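Local coordinates for protein D-glycero-D-manno-heptose 1-phosphate kinase (Bacteroides thetaiotaomicron, PDB 3K85) that probably transfers a phosphate group from ATP to a sugar phosphate substrate, as a sugar kinase of the GHMP family, at residues Tyr40-Thr44 / Thr118-Ile123; Glu47-Arg52 / Lys97-Ile101; Val192-Glu196 / Phe329-Asp333. One frame throughout, in Å; residues are numbered along the deposited sequence.

After strands 4-15 and 30-37 the chain enters strand 39-47, whose first half begins contact 1, and turns at its end into the loop 47-52 of contact 2. The later segment 97-101 closes contact 2 at the start of strand 99-105, and helix 115-131 then closes the longer loop of contact 1, so the loop of contact 2 lies wholly within that of contact 1. The two touch where Cys43 SG packs on Ile101 CG1, and both belong to one sheet, contact 1 tying a helix to its face and contact 2 finishing its far end. Contact 3 follows in series and joins helix 189-197 to the loop before strand 337-340; Ile332 there meets Tyr40 of contact 1.

Contact 1. Residues Tyr40-Thr44 / Thr118-Ile123; sequences YAYCT and TMVVCI
Ala41 and Cys43 of strand 39-47 face helix 115-131, which lies on the sheet of the N-terminal domain of this GHMP kinase, the two short segments running 31° from parallel with axes 7.7 Å apart. The Ala41 methyl group is the meeting point: its CB touches Thr118 CG2 at 3.6 Å and Met119 CE at 3.7 Å, while the CB of Cys122 comes up beside it. The small side chain lets the helix come close, the CA atoms of Ala41 and Met119 being 5.4 Å apart. Met119, present as selenomethionine, leaves the flank of the helix and doubles back through two bends; this fold in the chain carries CE over to the strand, where it also nears Tyr42 O. One helical turn beyond Thr118, Cys122 holds SG opposite its own backbone N (chi1 -179°), which points the sulfur at the strand, where it meets Cys43 CB at 3.7 Å.

Farther out, Thr118 turns its methyl group to the strand and its hydroxyl the other way, where Pro9 O and Gly114 O share or alternate for the single proton of OG1, which probably helps to set the side-chain rotation. Cys122 O is hydrogen-bonded to Ser6 OG, so strand 4-15 holds the helix too. Helices in this place follow the glycine-rich phosphate loop in GHMP kinases, which is consistent with the residues just ahead of helix 115-131. On the sheet face turned from the helix, the Tyr42 ring stacks with Tyr104, its OH is hydrogen-bonded to Asp106, and Tyr40 CB sits 3.7 Å above the plane of the Tyr42 ring.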
loop_
_atom_site.group_PDB
_atom_site.type_symbol
_atom_site.label_atom_id
_atom_site.label_comp_id
_atom_site.label_asym_id
_atom_site.label_seq_id
_atom_site.Cartn_x
_atom_site.Cartn_y
_atom_site.Cartn_z
ATOM N N TYR A 40 8.576 -20.091 -4.359
ATOM C CA TYR A 40 9.378 -19.825 -3.177
ATOM C C TYR A 40 10.738 -20.488 -2.987
ATOM O O TYR A 40 11.194 -21.293 -3.798
ATOM C CB TYR A 40 8.540 -20.173 -1.950
ATOM C CG TYR A 40 7.155 -19.564 -1.918
ATOM C CD1 TYR A 40 6.914 -18.366 -1.228
ATOM C CD2 TYR A 40 6.062 -20.217 -2.516
ATOM C CE1 TYR A 40 5.622 -17.838 -1.119
ATOM C CE2 TYR A 40 4.765 -19.694 -2.416
ATOM C CZ TYR A 40 4.556 -18.503 -1.709
ATOM O OH TYR A 40 3.285 -17.987 -1.566
ATOM N N ALA A 41 11.352 -20.122 -1.861
ATOM C CA ALA A 41 12.623 -20.651 -1.388
ATOM C C ALA A 41 12.209 -21.170 -0.020
ATOM O O ALA A 41 11.515 -20.472 0.721
ATOM C CB ALA A 41 13.660 -19.530 -1.237
ATOM N N TYR A 42 12.600 -22.384 0.331
ATOM C CA TYR A 42 12.198 -22.907 1.628
ATOM C C TYR A 42 13.438 -23.269 2.388
ATOM O O TYR A 42 14.477 -23.521 1.805
ATOM C CB TYR A 42 11.325 -24.161 1.486
ATOM C CG TYR A 42 10.200 -24.032 0.482
ATOM C CD1 TYR A 42 8.858 -23.953 0.892
ATOM C CD2 TYR A 42 10.471 -24.016 -0.880
ATOM C CE1 TYR A 42 7.818 -23.870 -0.055
ATOM C CE2 TYR A 42 9.449 -23.928 -1.823
ATOM C CZ TYR A 42 8.130 -23.856 -1.415
ATOM O OH TYR A 42 7.149 -23.740 -2.382
ATOM N N CYS A 43 13.321 -23.300 3.701
ATOM C CA CYS A 43 14.446 -23.644 4.532
ATOM C C CYS A 43 13.924 -24.111 5.870
ATOM O O CYS A 43 12.969 -23.548 6.400
ATOM C CB CYS A 43 15.359 -22.423 4.723
ATOM S SG CYS A 43 16.609 -22.617 6.033
ATOM N N THR A 44 14.501 -25.180 6.395
ATOM C CA THR A 44 14.103 -25.624 7.714
ATOM C C THR A 44 15.384 -25.836 8.484
ATOM O O THR A 44 16.374 -26.333 7.943
ATOM C CB THR A 44 13.245 -26.909 7.699
ATOM O OG1 THR A 44 13.705 -27.791 8.730
ATOM C CG2 THR A 44 13.299 -27.585 6.349
ATOM N N THR A 118 16.309 -14.132 -2.821
ATOM C CA THR A 118 15.157 -14.701 -2.146
ATOM C C THR A 118 15.619 -15.756 -1.159
ATOM O O THR A 118 15.159 -15.772 -0.008
ATOM C CB THR A 118 14.175 -15.316 -3.152
ATOM O OG1 THR A 118 13.498 -14.263 -3.845
ATOM C CG2 THR A 118 13.155 -16.192 -2.453
HETATM N N MSE A 119 16.549 -16.614 -1.586
HETATM C CA MSE A 119 17.055 -17.671 -0.705
HETATM C C MSE A 119 17.822 -17.143 0.505
HETATM O O MSE A 119 17.700 -17.690 1.615
HETATM C CB MSE A 119 17.932 -18.660 -1.481
HETATM C CG MSE A 119 18.572 -19.737 -0.594
HETATM SE SE MSE A 119 17.298 -20.827 0.420
HETATM C CE MSE A 119 16.553 -21.785 -1.102
ATOM N N VAL A 120 18.628 -16.101 0.298
ATOM C CA VAL A 120 19.381 -15.496 1.403
ATOM C C VAL A 120 18.370 -14.960 2.433
ATOM O O VAL A 120 18.522 -15.172 3.638
ATOM C CB VAL A 120 20.276 -14.323 0.909
ATOM C CG1 VAL A 120 20.839 -13.550 2.103
ATOM C CG2 VAL A 120 21.416 -14.860 0.053
ATOM N N VAL A 121 17.328 -14.285 1.957
ATOM C CA VAL A 121 16.301 -13.766 2.856
ATOM C C VAL A 121 15.657 -14.927 3.608
ATOM O O VAL A 121 15.520 -14.895 4.825
ATOM C CB VAL A 121 15.196 -12.996 2.078
ATOM C CG1 VAL A 121 14.060 -12.559 3.041
ATOM C CG2 VAL A 121 15.817 -11.783 1.373
ATOM N N CYS A 122 15.273 -15.962 2.874
ATOM C CA CYS A 122 14.659 -17.131 3.482
ATOM C C CYS A 122 15.554 -17.706 4.576
ATOM O O CYS A 122 15.110 -17.953 5.692
ATOM C CB CYS A 122 14.387 -18.201 2.411
ATOM S SG CYS A 122 13.599 -19.671 3.074
ATOM N N ILE A 123 16.827 -17.919 4.255
ATOM C CA ILE A 123 17.751 -18.461 5.246
ATOM C C ILE A 123 17.823 -17.531 6.451
ATOM O O ILE A 123 17.787 -17.988 7.600
ATOM C CB ILE A 123 19.160 -18.658 4.651
ATOM C CG1 ILE A 123 19.096 -19.672 3.506
ATOM C CG2 ILE A 123 20.113 -19.132 5.726
ATOM C CD1 ILE A 123 20.402 -19.817 2.761
#

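Contact 2. Residues Glu47-Arg52 / Lys97-Ile101; sequences ETNSGR and KSFKI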
loop_
_atom_site.group_PDB
_atom_site.type_symbol
_atom_site.label_atom_id
_atom_site.label_comp_id
_atom_site.label_asym_id
_atom_site.label_seq_id
_atom_site.Cartn_x
_atom_site.Cartn_y
_atom_site.Cartn_z
ATOM N N GLU A 47 17.765 -27.565 15.529
ATOM C CA GLU A 47 18.937 -27.613 16.386
ATOM C C GLU A 47 19.250 -29.040 16.818
ATOM O O GLU A 47 18.356 -29.877 16.951
ATOM C CB GLU A 47 18.751 -26.744 17.631
ATOM C CG GLU A 47 20.009 -26.705 18.487
ATOM C CD GLU A 47 19.756 -26.257 19.910
ATOM O OE1 GLU A 47 19.494 -25.051 20.121
ATOM O OE2 GLU A 47 19.820 -27.120 20.820
ATOM N N THR A 48 20.533 -29.304 17.035
ATOM C CA THR A 48 20.984 -30.618 17.457
ATOM C C THR A 48 22.149 -30.481 18.424
ATOM O O THR A 48 22.833 -29.455 18.444
ATOM C CB THR A 48 21.441 -31.469 16.257
ATOM O OG1 THR A 48 21.930 -32.727 16.733
ATOM C CG2 THR A 48 22.552 -30.771 15.488
ATOM N N ASN A 49 22.369 -31.515 19.231
ATOM C CA ASN A 49 23.463 -31.514 20.194
ATOM C C ASN A 49 24.563 -32.479 19.768
ATOM O O ASN A 49 25.314 -32.973 20.606
ATOM C CB ASN A 49 22.954 -31.907 21.582
ATOM C CG ASN A 49 22.060 -30.847 22.197
ATOM O OD1 ASN A 49 22.470 -29.691 22.362
ATOM N ND2 ASN A 49 20.832 -31.232 22.545
ATOM N N SER A 50 24.661 -32.737 18.465
ATOM C CA SER A 50 25.662 -33.653 17.934
ATOM C C SER A 50 27.030 -32.995 17.768
ATOM O O SER A 50 28.043 -33.681 17.623
ATOM C CB SER A 50 25.209 -34.208 16.581
ATOM O OG SER A 50 25.424 -33.268 15.543
ATOM N N GLY A 51 27.057 -31.668 17.788
ATOM C CA GLY A 51 28.311 -30.960 17.625
ATOM C C GLY A 51 28.683 -30.868 16.160
ATOM O O GLY A 51 29.824 -30.569 15.810
ATOM N N ARG A 52 27.714 -31.123 15.290
ATOM C CA ARG A 52 27.960 -31.067 13.853
ATOM C C ARG A 52 27.025 -30.049 13.189
ATOM O O ARG A 52 26.107 -29.521 13.818
ATOM C CB ARG A 52 27.743 -32.459 13.239
ATOM C CG ARG A 52 28.752 -32.871 12.164
ATOM C CD ARG A 52 30.189 -32.844 12.696
ATOM N NE ARG A 52 31.019 -33.953 12.216
ATOM C CZ ARG A 52 31.297 -34.208 10.938
ATOM N NH1 ARG A 52 30.816 -33.435 9.972
ATOM N NH2 ARG A 52 32.062 -35.244 10.624
ATOM N N LYS A 97 27.453 -23.145 16.598
ATOM C CA LYS A 97 26.148 -23.795 16.583
ATOM C C LYS A 97 26.166 -25.187 15.948
ATOM O O LYS A 97 26.950 -25.454 15.034
ATOM C CB LYS A 97 25.133 -22.914 15.844
ATOM C CG LYS A 97 24.029 -22.367 16.733
ATOM C CD LYS A 97 24.485 -21.176 17.557
ATOM C CE LYS A 97 23.405 -20.764 18.558
ATOM N NZ LYS A 97 23.623 -19.399 19.120
ATOM N N SER A 98 25.289 -26.061 16.439
ATOM C CA SER A 98 25.161 -27.426 15.933
ATOM C C SER A 98 23.716 -27.607 15.429
ATOM O O SER A 98 22.763 -27.542 16.205
ATOM C CB SER A 98 25.481 -28.420 17.060
ATOM O OG SER A 98 25.476 -29.761 16.605
ATOM N N PHE A 99 23.546 -27.847 14.134
ATOM C CA PHE A 99 22.197 -27.971 13.595
ATOM C C PHE A 99 22.143 -28.636 12.231
ATOM O O PHE A 99 23.161 -28.822 11.566
ATOM C CB PHE A 99 21.585 -26.580 13.463
ATOM C CG PHE A 99 22.345 -25.687 12.520
ATOM C CD1 PHE A 99 22.031 -25.651 11.171
ATOM C CD2 PHE A 99 23.428 -24.929 12.978
ATOM C CE1 PHE A 99 22.782 -24.876 10.281
ATOM C CE2 PHE A 99 24.190 -24.153 12.103
ATOM C CZ PHE A 99 23.867 -24.125 10.749
ATOM N N LYS A 100 20.926 -28.968 11.814
ATOM C CA LYS A 100 20.696 -29.581 10.520
ATOM C C LYS A 100 19.912 -28.519 9.758
ATOM O O LYS A 100 18.989 -27.920 10.310
ATOM C CB LYS A 100 19.868 -30.860 10.690
ATOM C CG LYS A 100 19.800 -31.743 9.447
ATOM C CD LYS A 100 18.822 -32.927 9.613
ATOM C CE LYS A 100 19.271 -33.966 10.654
ATOM N NZ LYS A 100 19.176 -33.502 12.072
ATOM N N ILE A 101 20.290 -28.260 8.510
ATOM C CA ILE A 101 19.595 -27.256 7.718
ATOM C C ILE A 101 19.336 -27.727 6.290
ATOM O O ILE A 101 20.256 -28.129 5.579
ATOM C CB ILE A 101 20.382 -25.911 7.706
ATOM C CG1 ILE A 101 19.618 -24.868 6.889
ATOM C CG2 ILE A 101 21.785 -26.118 7.165
ATOM C CD1 ILE A 101 20.300 -23.520 6.814
#
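Ser98 OG is gripped from two sides of the loop 47-52: it accepts a weak, bent bond from Gly51 N at 2.7 Å and donates to Arg52 O at 2.9 Å. The second bond lies in the carbonyl plane and uses a lone pair of the oxygen. OG is thrown opposite the backbone N of Ser98 (chi1 -175°), which sends the hydroxyl into the curve of the loop. Arg52 O takes a further, weak bond from Phe99 N at 3.1 Å, so that this one carbonyl receives both a side chain and the following backbone amide. On the other limb, Thr48 N donates to Ser98 O at 3.0 Å over a fairly straight path (161°), although the donor stands above the carbonyl plane.

Between these bonds, the methyl CG2 of Thr48 rests against Ser98, 3.3 Å from its OG. The Thr48 hydroxyl is turned instead to its own loop and accepts from Ser50 N, forming an ST turn; a second one follows at once, with Ser50 OG accepting from Arg52 N at 3.1 Å. Gly51 has a positive phi of 81°, where a CB would be pressed against the Ser50 carbonyl oxygen.

Beyond the loop, Glu47 and Phe99 form an antiparallel, non-hydrogen-bonded pair with their CA atoms 4.3 Å apart and their side chains on the same sheet face. The loop thus passes round the beginning of strand 99-105, leaving strand 39-47 antiparallel to it on one flank and delivering strand 52-57 parallel to it on the other, while Trp130 and Leu131 at the end of helix 115-131 pack on Glu47 and Lys97.

Contact 3. Residues Val192-Glu196 / Phe329-Asp333; sequences VDELE and FQFID
Glu196 reaches from helix 189-197 to the loop 329-333, where Phe331 meets its CG and its OE2. CB leaves the helix in the direction of the loop, and CG, placed opposite the carbonyl carbon (chi1 -63°), presses on the Phe331 ring, 3.3 Å from CD2. From there the chain runs out extended, sliding past the phenylalanine side chain in the opposite sense, with the carboxylate turned only 13° from the ring plane. CD comes up to the backbone of the loop, and OE2 accepts the bond from Phe331 N, 2.6 Å away and met nearly along the C-O axis. OE1, the other branch, turns to the side-chain end of Gln330, whose amide orientation is uncertain.

The same ring also touches two more residues of the helix. Leu195 CD2 approaches CE2 of Phe331 at 3.5 Å, the side chains crossing at about a right angle, and Val192 CG1 lies 3.9 Å from Phe331 CD2. Phe329 CE1 sits over one ring face, 3.9 Å above the plane. With Glu196 replaced by alanine, the Phe331 amide would probably lose its acceptor, and a gap beside CD2 would give the ring room to shift.

Next to the contact, Asp333 forms a salt bridge to Lys186 of the second subunit. Phe331 also packs on Met199 of the three-stranded sheet and on Ala35 and Ile37 of the large one, as expected where the two domains of the GHMP kinase fold meet and the chain returns to the N-terminal sheet through strand 337-340.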
loop_
_atom_site.group_PDB
_atom_site.type_symbol
_atom_site.label_atom_id
_atom_site.label_comp_id
_atom_site.label_asym_id
_atom_site.label_seq_id
_atom_site.Cartn_x
_atom_site.Cartn_y
_atom_site.Cartn_z
ATOM N N VAL A 192 -5.531 -7.541 -9.337
ATOM C CA VAL A 192 -4.587 -8.641 -9.261
ATOM C C VAL A 192 -5.074 -9.797 -10.117
ATOM O O VAL A 192 -4.295 -10.372 -10.881
ATOM C CB VAL A 192 -4.413 -9.121 -7.818
ATOM C CG1 VAL A 192 -3.432 -10.291 -7.769
ATOM C CG2 VAL A 192 -3.917 -7.969 -6.963
ATOM N N ASP A 193 -6.355 -10.146 -9.981
ATOM C CA ASP A 193 -6.936 -11.218 -10.788
ATOM C C ASP A 193 -6.905 -10.845 -12.277
ATOM O O ASP A 193 -6.602 -11.681 -13.132
ATOM C CB ASP A 193 -8.388 -11.502 -10.375
ATOM C CG ASP A 193 -8.484 -12.328 -9.114
ATOM O OD1 ASP A 193 -7.719 -13.305 -8.974
ATOM O OD2 ASP A 193 -9.336 -12.013 -8.265
ATOM N N GLU A 194 -7.220 -9.593 -12.588
ATOM C CA GLU A 194 -7.204 -9.158 -13.979
ATOM C C GLU A 194 -5.797 -9.257 -14.539
ATOM O O GLU A 194 -5.612 -9.714 -15.664
ATOM C CB GLU A 194 -7.684 -7.713 -14.114
ATOM C CG GLU A 194 -7.755 -7.226 -15.559
ATOM C CD GLU A 194 -8.814 -7.957 -16.382
ATOM O OE1 GLU A 194 -9.410 -8.934 -15.875
ATOM O OE2 GLU A 194 -9.047 -7.554 -17.545
ATOM N N LEU A 195 -4.810 -8.815 -13.756
ATOM C CA LEU A 195 -3.426 -8.857 -14.198
ATOM C C LEU A 195 -2.951 -10.300 -14.352
ATOM O O LEU A 195 -2.256 -10.626 -15.316
ATOM C CB LEU A 195 -2.514 -8.111 -13.211
ATOM C CG LEU A 195 -1.108 -7.788 -13.739
ATOM C CD1 LEU A 195 -1.185 -6.662 -14.773
ATOM C CD2 LEU A 195 -0.203 -7.381 -12.595
ATOM N N GLU A 196 -3.322 -11.164 -13.408
ATOM C CA GLU A 196 -2.909 -12.562 -13.485
ATOM C C GLU A 196 -3.466 -13.269 -14.721
ATOM O O GLU A 196 -2.770 -14.071 -15.339
ATOM C CB GLU A 196 -3.319 -13.329 -12.223
ATOM C CG GLU A 196 -2.648 -12.821 -10.954
ATOM C CD GLU A 196 -3.047 -13.601 -9.711
ATOM O OE1 GLU A 196 -4.257 -13.867 -9.528
ATOM O OE2 GLU A 196 -2.152 -13.936 -8.911
ATOM N N PHE A 329 1.799 -19.099 -12.546
ATOM C CA PHE A 329 2.082 -18.407 -11.304
ATOM C C PHE A 329 0.882 -17.608 -10.824
ATOM O O PHE A 329 -0.103 -17.431 -11.534
ATOM C CB PHE A 329 3.245 -17.433 -11.518
ATOM C CG PHE A 329 2.843 -16.184 -12.243
ATOM C CD1 PHE A 329 2.499 -15.037 -11.536
ATOM C CD2 PHE A 329 2.689 -16.187 -13.627
ATOM C CE1 PHE A 329 2.001 -13.914 -12.197
ATOM C CE2 PHE A 329 2.187 -15.064 -14.305
ATOM C CZ PHE A 329 1.842 -13.930 -13.588
ATOM N N GLN A 330 1.010 -17.107 -9.604
ATOM C CA GLN A 330 0.007 -16.269 -8.987
ATOM C C GLN A 330 0.780 -15.277 -8.116
ATOM O O GLN A 330 1.839 -15.607 -7.572
ATOM C CB GLN A 330 -0.945 -17.104 -8.128
ATOM C CG GLN A 330 -1.816 -18.061 -8.929
ATOM C CD GLN A 330 -2.687 -17.333 -9.939
ATOM O OE1 GLN A 330 -3.483 -16.466 -9.573
ATOM N NE2 GLN A 330 -2.540 -17.678 -11.216
ATOM N N PHE A 331 0.269 -14.058 -8.016
ATOM C CA PHE A 331 0.901 -13.042 -7.193
ATOM C C PHE A 331 0.629 -13.400 -5.744
ATOM O O PHE A 331 -0.453 -13.886 -5.420
ATOM C CB PHE A 331 0.305 -11.676 -7.506
ATOM C CG PHE A 331 0.741 -11.120 -8.822
ATOM C CD1 PHE A 331 2.061 -10.723 -9.017
ATOM C CD2 PHE A 331 -0.162 -10.991 -9.865
ATOM C CE1 PHE A 331 2.475 -10.200 -10.233
ATOM C CE2 PHE A 331 0.236 -10.471 -11.087
ATOM C CZ PHE A 331 1.556 -10.073 -11.274
ATOM N N ILE A 332 1.605 -13.188 -4.874
ATOM C CA ILE A 332 1.407 -13.494 -3.467
ATOM C C ILE A 332 1.668 -12.189 -2.717
ATOM O O ILE A 332 2.644 -11.493 -2.998
ATOM C CB ILE A 332 2.357 -14.646 -3.008
ATOM C CG1 ILE A 332 2.086 -15.004 -1.548
ATOM C CG2 ILE A 332 3.799 -14.248 -3.182
ATOM C CD1 ILE A 332 0.674 -15.541 -1.301
ATOM N N ASP A 333 0.792 -11.840 -1.778
ATOM C CA ASP A 333 0.935 -10.580 -1.049
ATOM C C ASP A 333 1.844 -10.583 0.169
ATOM O O ASP A 333 2.188 -9.519 0.681
ATOM C CB ASP A 333 -0.431 -10.049 -0.613
ATOM C CG ASP A 333 -0.343 -8.639 -0.034
ATOM O OD1 ASP A 333 -0.099 -7.692 -0.812
ATOM O OD2 ASP A 333 -0.502 -8.479 1.200
#